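Local structure of branched-chain-amino-acid aminotransferase (Pseudomonas sp. UW4, 6JIF) at residues F178-I189 and I309-Y317; A244-N253 and S295-G304. The protein catalyses the transfer of amino groups between branched-chain amino acids and 2-oxo acids, with pyridoxal-5'-phosphate as its cofactor. All blocks are in the same frame, centred on the assembly; numbering follows the deposited sequence.

Contact 1: residues F178-I189 and I309-Y317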
loop_
_atom_site.group_PDB
_atom_site.type_symbol
_atom_site.label_atom_id
_atom_site.label_comp_id
_atom_site.label_asym_id
_atom_site.label_seq_id
_atom_site.Cartn_x
_atom_site.Cartn_y
_atom_site.Cartn_z
ATOM N N PHE B 178 -25.611 -5.952 0.936
ATOM C CA PHE B 178 -26.163 -7.304 0.973
ATOM C C PHE B 178 -27.619 -7.247 0.532
ATOM O O PHE B 178 -28.377 -6.384 0.992
ATOM C CB PHE B 178 -26.068 -7.917 2.366
ATOM C CG PHE B 178 -24.676 -7.951 2.894
ATOM C CD1 PHE B 178 -24.215 -6.960 3.781
ATOM C CD2 PHE B 178 -23.795 -8.947 2.491
ATOM C CE1 PHE B 178 -22.899 -6.981 4.250
ATOM C CE2 PHE B 178 -22.493 -8.964 2.963
ATOM C CZ PHE B 178 -22.052 -7.983 3.844
ATOM N N LYS B 179 -28.038 -8.195 -0.304
ATOM C CA LYS B 179 -29.455 -8.219 -0.624
ATOM C C LYS B 179 -30.213 -9.048 0.416
ATOM O O LYS B 179 -29.640 -9.909 1.091
ATOM C CB LYS B 179 -29.739 -8.708 -2.052
ATOM C CG LYS B 179 -28.993 -7.901 -3.156
ATOM C CD LYS B 179 -30.023 -7.761 -4.319
ATOM C CE LYS B 179 -29.681 -7.242 -5.760
ATOM N NZ LYS B 179 -28.715 -7.906 -6.699
ATOM N N GLY B 180 -31.496 -8.706 0.604
ATOM C CA GLY B 180 -32.321 -9.309 1.636
ATOM C C GLY B 180 -32.562 -8.425 2.847
ATOM O O GLY B 180 -33.393 -8.771 3.705
ATOM N N GLY B 181 -31.879 -7.287 2.919
ATOM C CA GLY B 181 -31.957 -6.362 4.028
ATOM C C GLY B 181 -30.949 -6.666 5.117
ATOM O O GLY B 181 -29.891 -7.243 4.845
ATOM N N LEU B 182 -31.316 -6.332 6.357
ATOM C CA LEU B 182 -30.449 -6.470 7.523
ATOM C C LEU B 182 -30.571 -7.882 8.041
ATOM O O LEU B 182 -31.665 -8.307 8.447
ATOM C CB LEU B 182 -30.876 -5.523 8.627
ATOM C CG LEU B 182 -30.360 -4.146 8.893
ATOM C CD1 LEU B 182 -30.939 -3.853 10.262
ATOM C CD2 LEU B 182 -28.865 -4.000 8.866
ATOM N N THR B 183 -29.450 -8.586 8.052
ATOM C CA THR B 183 -29.429 -9.963 8.492
ATOM C C THR B 183 -28.087 -10.176 9.141
ATOM O O THR B 183 -27.149 -9.419 8.847
ATOM C CB THR B 183 -29.600 -10.944 7.323
ATOM O OG1 THR B 183 -29.911 -12.222 7.857
ATOM C CG2 THR B 183 -28.285 -11.018 6.510
ATOM N N PRO B 184 -27.966 -11.118 10.074
ATOM C CA PRO B 184 -26.635 -11.376 10.661
ATOM C C PRO B 184 -25.690 -12.124 9.732
ATOM O O PRO B 184 -26.077 -13.038 9.006
ATOM C CB PRO B 184 -26.934 -12.261 11.879
ATOM C CG PRO B 184 -28.453 -12.188 12.082
ATOM C CD PRO B 184 -29.049 -11.860 10.749
ATOM N N HIS B 185 -24.404 -11.803 9.858
ATOM C CA HIS B 185 -23.344 -12.440 9.091
ATOM C C HIS B 185 -22.289 -12.879 10.069
ATOM O O HIS B 185 -22.119 -12.237 11.108
ATOM C CB HIS B 185 -22.669 -11.460 8.113
ATOM C CG HIS B 185 -23.639 -10.800 7.225
ATOM N ND1 HIS B 185 -23.904 -11.248 5.955
ATOM C CD2 HIS B 185 -24.516 -9.801 7.465
ATOM C CE1 HIS B 185 -24.879 -10.534 5.433
ATOM N NE2 HIS B 185 -25.269 -9.647 6.329
ATOM N N ASN B 186 -21.570 -13.948 9.713
ATOM C CA ASN B 186 -20.467 -14.484 10.523
ATOM C C ASN B 186 -19.128 -14.007 9.975
ATOM O O ASN B 186 -18.948 -13.944 8.752
ATOM C CB ASN B 186 -20.472 -16.013 10.586
ATOM C CG ASN B 186 -21.739 -16.535 11.239
ATOM O OD1 ASN B 186 -22.343 -15.861 12.057
ATOM N ND2 ASN B 186 -22.155 -17.749 10.867
ATOM N N PHE B 187 -18.195 -13.697 10.890
ATOM C CA PHE B 187 -16.844 -13.242 10.518
ATOM C C PHE B 187 -15.821 -14.076 11.263
ATOM O O PHE B 187 -16.151 -14.705 12.274
ATOM C CB PHE B 187 -16.630 -11.739 10.826
ATOM C CG PHE B 187 -17.567 -10.809 10.069
ATOM C CD1 PHE B 187 -18.861 -10.642 10.477
ATOM C CD2 PHE B 187 -17.108 -10.116 8.943
ATOM C CE1 PHE B 187 -19.727 -9.764 9.781
ATOM C CE2 PHE B 187 -17.931 -9.277 8.269
ATOM C CZ PHE B 187 -19.274 -9.102 8.692
ATOM N N GLN B 188 -14.569 -14.091 10.768
ATOM C CA GLN B 188 -13.498 -14.925 11.319
ATOM C C GLN B 188 -12.295 -14.082 11.735
ATOM O O GLN B 188 -11.815 -13.266 10.949
ATOM C CB GLN B 188 -13.027 -15.935 10.291
ATOM C CG GLN B 188 -12.019 -16.918 10.851
ATOM C CD GLN B 188 -11.519 -17.842 9.801
ATOM O OE1 GLN B 188 -11.006 -17.431 8.761
ATOM N NE2 GLN B 188 -11.687 -19.142 10.050
ATOM N N ILE B 189 -11.799 -14.283 12.949
ATOM C CA ILE B 189 -10.549 -13.579 13.337
ATOM C C ILE B 189 -9.414 -13.998 12.421
ATOM O O ILE B 189 -9.238 -15.172 12.107
ATOM C CB ILE B 189 -10.193 -13.856 14.810
ATOM C CG1 ILE B 189 -11.243 -13.249 15.731
ATOM C CG2 ILE B 189 -8.779 -13.338 15.161
ATOM C CD1 ILE B 189 -11.643 -11.799 15.445
ATOM N N ILE B 309 -24.686 -0.618 8.063
ATOM C CA ILE B 309 -24.425 -1.476 9.211
ATOM C C ILE B 309 -24.507 -2.910 8.724
ATOM O O ILE B 309 -25.473 -3.274 8.058
ATOM C CB ILE B 309 -25.422 -1.243 10.358
ATOM C CG1 ILE B 309 -25.159 0.118 10.984
ATOM C CG2 ILE B 309 -25.275 -2.346 11.451
ATOM C CD1 ILE B 309 -26.002 0.376 12.194
ATOM N N THR B 310 -23.490 -3.727 9.048
ATOM C CA THR B 310 -23.590 -5.164 8.805
ATOM C C THR B 310 -23.728 -5.826 10.167
ATOM O O THR B 310 -22.786 -5.763 10.962
ATOM C CB THR B 310 -22.344 -5.668 8.081
ATOM O OG1 THR B 310 -22.189 -4.948 6.845
ATOM C CG2 THR B 310 -22.443 -7.170 7.823
ATOM N N PRO B 311 -24.863 -6.431 10.509
ATOM C CA PRO B 311 -24.970 -7.089 11.814
ATOM C C PRO B 311 -24.063 -8.317 11.870
ATOM O O PRO B 311 -23.883 -9.020 10.874
ATOM C CB PRO B 311 -26.467 -7.446 11.906
ATOM C CG PRO B 311 -27.130 -6.535 11.013
ATOM C CD PRO B 311 -26.160 -6.373 9.839
ATOM N N ILE B 312 -23.414 -8.515 13.019
ATOM C CA ILE B 312 -22.556 -9.675 13.220
ATOM C C ILE B 312 -23.367 -10.744 13.942
ATOM O O ILE B 312 -23.884 -10.508 15.040
ATOM C CB ILE B 312 -21.283 -9.337 13.997
ATOM C CG1 ILE B 312 -20.404 -8.443 13.113
ATOM C CG2 ILE B 312 -20.577 -10.639 14.395
ATOM C CD1 ILE B 312 -19.415 -7.658 13.890
ATOM N N GLY B 313 -23.500 -11.892 13.311
ATOM C CA GLY B 313 -24.161 -13.009 13.981
ATOM C C GLY B 313 -23.144 -13.660 14.914
ATOM O O GLY B 313 -23.348 -13.718 16.139
ATOM N N GLY B 314 -21.985 -14.007 14.393
ATOM C CA GLY B 314 -20.998 -14.673 15.230
ATOM C C GLY B 314 -19.611 -14.338 14.743
ATOM O O GLY B 314 -19.409 -14.038 13.567
ATOM N N ILE B 315 -18.652 -14.445 15.649
ATOM C CA ILE B 315 -17.230 -14.329 15.331
ATOM C C ILE B 315 -16.568 -15.667 15.620
ATOM O O ILE B 315 -16.690 -16.183 16.734
ATOM C CB ILE B 315 -16.544 -13.221 16.146
ATOM C CG1 ILE B 315 -17.149 -11.881 15.709
ATOM C CG2 ILE B 315 -15.046 -13.293 15.937
ATOM C CD1 ILE B 315 -16.668 -10.709 16.529
ATOM N N ASP B 316 -15.857 -16.200 14.631
ATOM C CA ASP B 316 -15.087 -17.442 14.801
ATOM C C ASP B 316 -13.678 -17.081 15.269
ATOM O O ASP B 316 -12.983 -16.283 14.627
ATOM C CB ASP B 316 -15.038 -18.193 13.478
ATOM C CG ASP B 316 -14.272 -19.476 13.559
ATOM O OD1 ASP B 316 -14.718 -20.329 14.312
ATOM O OD2 ASP B 316 -13.249 -19.637 12.852
ATOM N N TYR B 317 -13.278 -17.657 16.392
ATOM C CA TYR B 317 -11.982 -17.356 17.023
ATOM C C TYR B 317 -11.462 -18.668 17.616
ATOM O O TYR B 317 -12.191 -19.344 18.352
ATOM C CB TYR B 317 -12.164 -16.312 18.125
ATOM C CG TYR B 317 -10.872 -15.914 18.836
ATOM C CD1 TYR B 317 -9.772 -15.583 18.106
ATOM C CD2 TYR B 317 -10.785 -15.929 20.240
ATOM C CE1 TYR B 317 -8.584 -15.249 18.720
ATOM C CE2 TYR B 317 -9.601 -15.572 20.875
ATOM C CZ TYR B 317 -8.518 -15.250 20.109
ATOM O OH TYR B 317 -7.346 -14.907 20.759
#
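Gln188 and Asp316 both set CG opposite the backbone N (chi1 -174° and -180°), which brings amide and carboxylate out alongside each other on one face of the sheet. Gln188 NE2 donates to Asp316 OD2 at 3.2 Å, in its own amide plane and on the anti side of the carboxylate. A leucine in place of Gln188 would probably leave OD2 of the buried Asp316 without this donor, its charge set against a hydrocarbon. Beneath the pair the strands run parallel: Phe187 N bonds to Gly314 O, Phe187 O receives Asp316 N at 2.8 Å, and Ile189 N bonds to Asp316 O. On the other face the Phe187 ring lays CE1 3.6 Å from Ile312 CG1. The methyl of Thr310 serves three rings, touching the edge of Phe187, His185 CD2 at 3.4 Å and Phe178 CE1 at 3.6 Å. Gly313, without a side chain, lets Pro184 CB pack against its CA at 3.6 Å, while Asn186 ND2 is hydrogen-bonded to Glu327 OE1. The backbone bonds thus set the parallel register, and the pair, polar on one face and apolar on the other, where Ile228 continues the hydrocarbon, forms part of the mixed sheet of this class IV aminotransferase.

Contact 2: residues A244-N253 and S295-G304. With PLP (pyridoxal-5'-phosphate), chain D.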
loop_
_atom_site.group_PDB
_atom_site.type_symbol
_atom_site.label_atom_id
_atom_site.label_comp_id
_atom_site.label_asym_id
_atom_site.label_seq_id
_atom_site.Cartn_x
_atom_site.Cartn_y
_atom_site.Cartn_z
ATOM N N ALA B 244 -14.590 -2.255 7.614
ATOM C CA ALA B 244 -15.629 -1.534 8.344
ATOM C C ALA B 244 -15.226 -1.437 9.808
ATOM O O ALA B 244 -14.399 -2.208 10.284
ATOM C CB ALA B 244 -17.000 -2.235 8.244
ATOM N N ASN B 245 -15.805 -0.474 10.531
ATOM C CA ASN B 245 -15.501 -0.406 11.954
ATOM C C ASN B 245 -16.368 -1.384 12.733
ATOM O O ASN B 245 -17.466 -1.754 12.285
ATOM C CB ASN B 245 -15.727 0.985 12.502
ATOM C CG ASN B 245 -14.712 1.970 11.957
ATOM O OD1 ASN B 245 -15.071 2.943 11.317
ATOM N ND2 ASN B 245 -13.448 1.657 12.141
ATOM N N PHE B 246 -15.862 -1.818 13.902
ATOM C CA PHE B 246 -16.605 -2.713 14.798
ATOM C C PHE B 246 -17.387 -1.883 15.810
ATOM O O PHE B 246 -16.913 -0.852 16.271
ATOM C CB PHE B 246 -15.643 -3.640 15.554
ATOM C CG PHE B 246 -16.308 -4.524 16.578
ATOM C CD1 PHE B 246 -16.846 -5.762 16.201
ATOM C CD2 PHE B 246 -16.384 -4.151 17.913
ATOM C CE1 PHE B 246 -17.483 -6.604 17.127
ATOM C CE2 PHE B 246 -16.993 -5.021 18.870
ATOM C CZ PHE B 246 -17.557 -6.218 18.468
ATOM N N PHE B 247 -18.578 -2.332 16.164
ATOM C CA PHE B 247 -19.186 -1.844 17.392
ATOM C C PHE B 247 -19.838 -3.027 18.113
ATOM O O PHE B 247 -20.258 -4.010 17.489
ATOM C CB PHE B 247 -20.171 -0.688 17.139
ATOM C CG PHE B 247 -21.412 -1.099 16.410
ATOM C CD1 PHE B 247 -22.509 -1.635 17.098
ATOM C CD2 PHE B 247 -21.478 -1.013 15.029
ATOM C CE1 PHE B 247 -23.659 -2.035 16.410
ATOM C CE2 PHE B 247 -22.611 -1.449 14.335
ATOM C CZ PHE B 247 -23.709 -1.958 15.032
ATOM N N GLY B 248 -19.836 -2.947 19.437
ATOM C CA GLY B 248 -20.581 -3.875 20.266
ATOM C C GLY B 248 -21.578 -3.093 21.103
ATOM O O GLY B 248 -21.352 -1.936 21.424
ATOM N N ILE B 249 -22.681 -3.742 21.469
ATOM C CA ILE B 249 -23.690 -3.167 22.359
ATOM C C ILE B 249 -23.644 -3.964 23.643
ATOM O O ILE B 249 -23.896 -5.166 23.603
ATOM C CB ILE B 249 -25.102 -3.255 21.757
ATOM C CG1 ILE B 249 -25.164 -2.608 20.382
ATOM C CG2 ILE B 249 -26.128 -2.660 22.757
ATOM C CD1 ILE B 249 -24.802 -1.110 20.367
ATOM N N THR B 250 -23.271 -3.345 24.758
ATOM C CA THR B 250 -23.130 -4.076 26.009
ATOM C C THR B 250 -24.484 -4.456 26.600
ATOM O O THR B 250 -25.538 -3.949 26.211
ATOM C CB THR B 250 -22.393 -3.266 27.066
ATOM O OG1 THR B 250 -23.194 -2.120 27.396
ATOM C CG2 THR B 250 -21.063 -2.850 26.540
ATOM N N HIS B 251 -24.434 -5.320 27.620
ATOM C CA HIS B 251 -25.667 -5.712 28.300
ATOM C C HIS B 251 -26.362 -4.531 28.948
ATOM O O HIS B 251 -27.594 -4.524 29.032
ATOM C CB HIS B 251 -25.373 -6.812 29.299
ATOM C CG HIS B 251 -24.987 -8.087 28.627
ATOM N ND1 HIS B 251 -25.917 -8.940 28.086
ATOM C CD2 HIS B 251 -23.773 -8.622 28.354
ATOM C CE1 HIS B 251 -25.297 -9.953 27.510
ATOM N NE2 HIS B 251 -23.993 -9.792 27.671
ATOM N N ASP B 252 -25.613 -3.507 29.380
ATOM C CA ASP B 252 -26.237 -2.280 29.857
ATOM C C ASP B 252 -26.331 -1.223 28.780
ATOM O O ASP B 252 -26.302 -0.029 29.093
ATOM C CB ASP B 252 -25.537 -1.708 31.091
ATOM C CG ASP B 252 -24.046 -1.640 30.963
ATOM O OD1 ASP B 252 -23.481 -1.917 29.885
ATOM O OD2 ASP B 252 -23.425 -1.312 31.999
ATOM N N ASN B 253 -26.373 -1.648 27.512
ATOM C CA ASN B 253 -26.803 -0.827 26.394
ATOM C C ASN B 253 -25.824 0.284 26.040
ATOM O O ASN B 253 -26.226 1.288 25.468
ATOM C CB ASN B 253 -28.169 -0.224 26.670
ATOM C CG ASN B 253 -29.231 -1.284 26.739
ATOM O OD1 ASN B 253 -29.492 -1.947 25.743
ATOM N ND2 ASN B 253 -29.830 -1.467 27.917
ATOM N N SER B 295 -18.261 -12.007 25.348
ATOM C CA SER B 295 -19.461 -12.102 26.153
ATOM C C SER B 295 -19.921 -10.766 26.733
ATOM O O SER B 295 -21.060 -10.679 27.214
ATOM C CB SER B 295 -19.216 -13.118 27.242
ATOM O OG SER B 295 -19.365 -14.399 26.646
ATOM N N ASP B 296 -19.093 -9.712 26.664
ATOM C CA ASP B 296 -19.535 -8.379 27.070
ATOM C C ASP B 296 -20.716 -7.845 26.256
ATOM O O ASP B 296 -21.395 -6.924 26.731
ATOM C CB ASP B 296 -18.440 -7.328 26.850
ATOM C CG ASP B 296 -17.226 -7.499 27.748
ATOM O OD1 ASP B 296 -17.226 -8.349 28.662
ATOM O OD2 ASP B 296 -16.259 -6.743 27.493
ATOM N N PHE B 297 -20.936 -8.326 25.027
ATOM C CA PHE B 297 -21.863 -7.680 24.092
ATOM C C PHE B 297 -23.084 -8.553 23.887
ATOM O O PHE B 297 -22.941 -9.756 23.676
ATOM C CB PHE B 297 -21.157 -7.435 22.755
ATOM C CG PHE B 297 -19.931 -6.596 22.915
ATOM C CD1 PHE B 297 -20.030 -5.324 23.457
ATOM C CD2 PHE B 297 -18.672 -7.117 22.607
ATOM C CE1 PHE B 297 -18.903 -4.533 23.670
ATOM C CE2 PHE B 297 -17.526 -6.341 22.789
ATOM C CZ PHE B 297 -17.648 -5.039 23.346
ATOM N N LYS B 298 -24.293 -7.951 23.942
ATOM C CA LYS B 298 -25.469 -8.719 23.552
ATOM C C LYS B 298 -25.763 -8.590 22.050
ATOM O O LYS B 298 -26.561 -9.354 21.520
ATOM C CB LYS B 298 -26.674 -8.294 24.405
ATOM C CG LYS B 298 -27.005 -6.786 24.280
ATOM C CD LYS B 298 -28.207 -6.435 25.211
ATOM C CE LYS B 298 -28.591 -4.954 25.066
ATOM N NZ LYS B 298 -29.892 -4.506 25.757
ATOM N N GLU B 299 -25.149 -7.635 21.367
ATOM C CA GLU B 299 -25.266 -7.430 19.934
ATOM C C GLU B 299 -23.933 -6.892 19.456
ATOM O O GLU B 299 -23.173 -6.293 20.238
ATOM C CB GLU B 299 -26.345 -6.372 19.549
ATOM C CG GLU B 299 -27.708 -6.683 19.950
ATOM C CD GLU B 299 -28.706 -5.621 19.501
ATOM O OE1 GLU B 299 -28.476 -5.059 18.400
ATOM O OE2 GLU B 299 -29.721 -5.377 20.244
ATOM N N ALA B 300 -23.654 -7.088 18.175
ATOM C CA ALA B 300 -22.459 -6.492 17.594
ATOM C C ALA B 300 -22.672 -6.286 16.100
ATOM O O ALA B 300 -23.492 -6.953 15.475
ATOM C CB ALA B 300 -21.217 -7.365 17.840
ATOM N N GLY B 301 -21.912 -5.358 15.537
ATOM C CA GLY B 301 -22.029 -5.022 14.138
ATOM C C GLY B 301 -20.786 -4.345 13.609
ATOM O O GLY B 301 -19.795 -4.125 14.321
ATOM N N ALA B 302 -20.802 -4.166 12.295
ATOM C CA ALA B 302 -19.778 -3.407 11.574
ATOM C C ALA B 302 -20.417 -2.252 10.829
ATOM O O ALA B 302 -21.555 -2.341 10.389
ATOM C CB ALA B 302 -19.024 -4.282 10.606
ATOM N N CYS B 303 -19.757 -1.100 10.812
ATOM C CA CYS B 303 -20.342 0.061 10.152
ATOM C C CYS B 303 -19.357 0.630 9.126
ATOM O O CYS B 303 -18.141 0.543 9.310
ATOM C CB CYS B 303 -20.782 1.138 11.136
ATOM S SG CYS B 303 -19.504 1.684 12.178
ATOM N N GLY B 304 -19.900 1.134 8.037
ATOM C CA GLY B 304 -19.077 1.831 7.028
ATOM C C GLY B 304 -20.027 2.359 5.977
ATOM O O GLY B 304 -21.221 2.073 5.998
HETATM N N1 PLP D . -12.629 0.610 8.482
HETATM C C2 PLP D . -11.740 0.575 7.450
HETATM C C2A PLP D . -10.522 -0.274 7.636
HETATM C C3 PLP D . -11.944 1.350 6.307
HETATM O O3 PLP D . -11.008 1.341 5.306
HETATM C C4 PLP D . -13.116 2.143 6.198
HETATM C C4A PLP D . -13.286 3.149 5.074
HETATM C C5 PLP D . -14.010 2.121 7.286
HETATM C C6 PLP D . -13.735 1.376 8.393
HETATM C C5A PLP D . -15.325 2.834 7.315
HETATM O O4P PLP D . -15.171 4.179 7.063
HETATM P P PLP D . -16.451 5.020 6.617
HETATM O O1P PLP D . -17.553 4.848 7.634
HETATM O O2P PLP D . -15.904 6.455 6.644
HETATM O O3P PLP D . -16.962 4.581 5.248
HETATM O O HOH W 1 -23.529 -12.083 26.291
#
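Lys298 and Glu299 together stand opposite Ile249, a classic beta bulge that shifts the register of two antiparallel strands by one residue. Ile249 N donates to Glu299 O at 2.9 Å, and Ile249 O accepts Lys298 N at 2.8 Å. From the bulge Lys298, with CG wedged between backbone N and carbonyl carbon (chi1 59°), runs out extended past the carbonyl of Thr250 to the neighbouring turn, where NZ gives Asn253 OD1 a bond of 2.6 Å. His251 lays one ring face over the Lys298 backbone N; its NE2 donates in the ring plane to Ser295 O at 3.1 Å, and a water bridges the same two atoms. Two glycines make room for rings: Gly301 CA lies over a face of Phe247, 3.9 Å from the ring centroid, and Gly248 CA sits likewise over Phe297. Phe246 turns an edge to the Phe297 face in an offset edge-to-face pair, planes at 66°. At the far end Ala244 CA comes within 3.5 Å of PLP C6 and Gly304 CA within 3.4 Å of PLP O1P; Asn245 ND2 is held by Leu264 O. The chemistry thus changes along the antiparallel pair: polar side chains secure the bulged outer end, rings packed on glycine fill the middle, and at the inner end the absence of a side chain at Gly304 leaves room beside PLP C5A, while Ala244 and Asn245 line the pocket.

How the contacts relate
The two contacts belong to one mixed sheet, their centres about 12 Å apart, and meet where strand 297-304 pairs antiparallel with strand 308-317, the next in the chain. Thr310 N to Ala302 O at 2.7 Å and Ile312 N to Ala300 O at 2.9 Å are probable hydrogen bonds joining them, so the strands follow in the order 185-189, 308-317, 297-304, 245-250. Packing supports the seam: Ile312 CD1 lies 3.6 Å from Gly301 O, and Ile312 and Ile309 also touch Phe246 and Phe247. Contact 2 reaches the cofactor directly through Ala244, Asn245 and Gly304, whereas contact 1, on the far side of strand 297-304 from strand 245-250, keeps the Ile309 side chain about 10 Å from PLP.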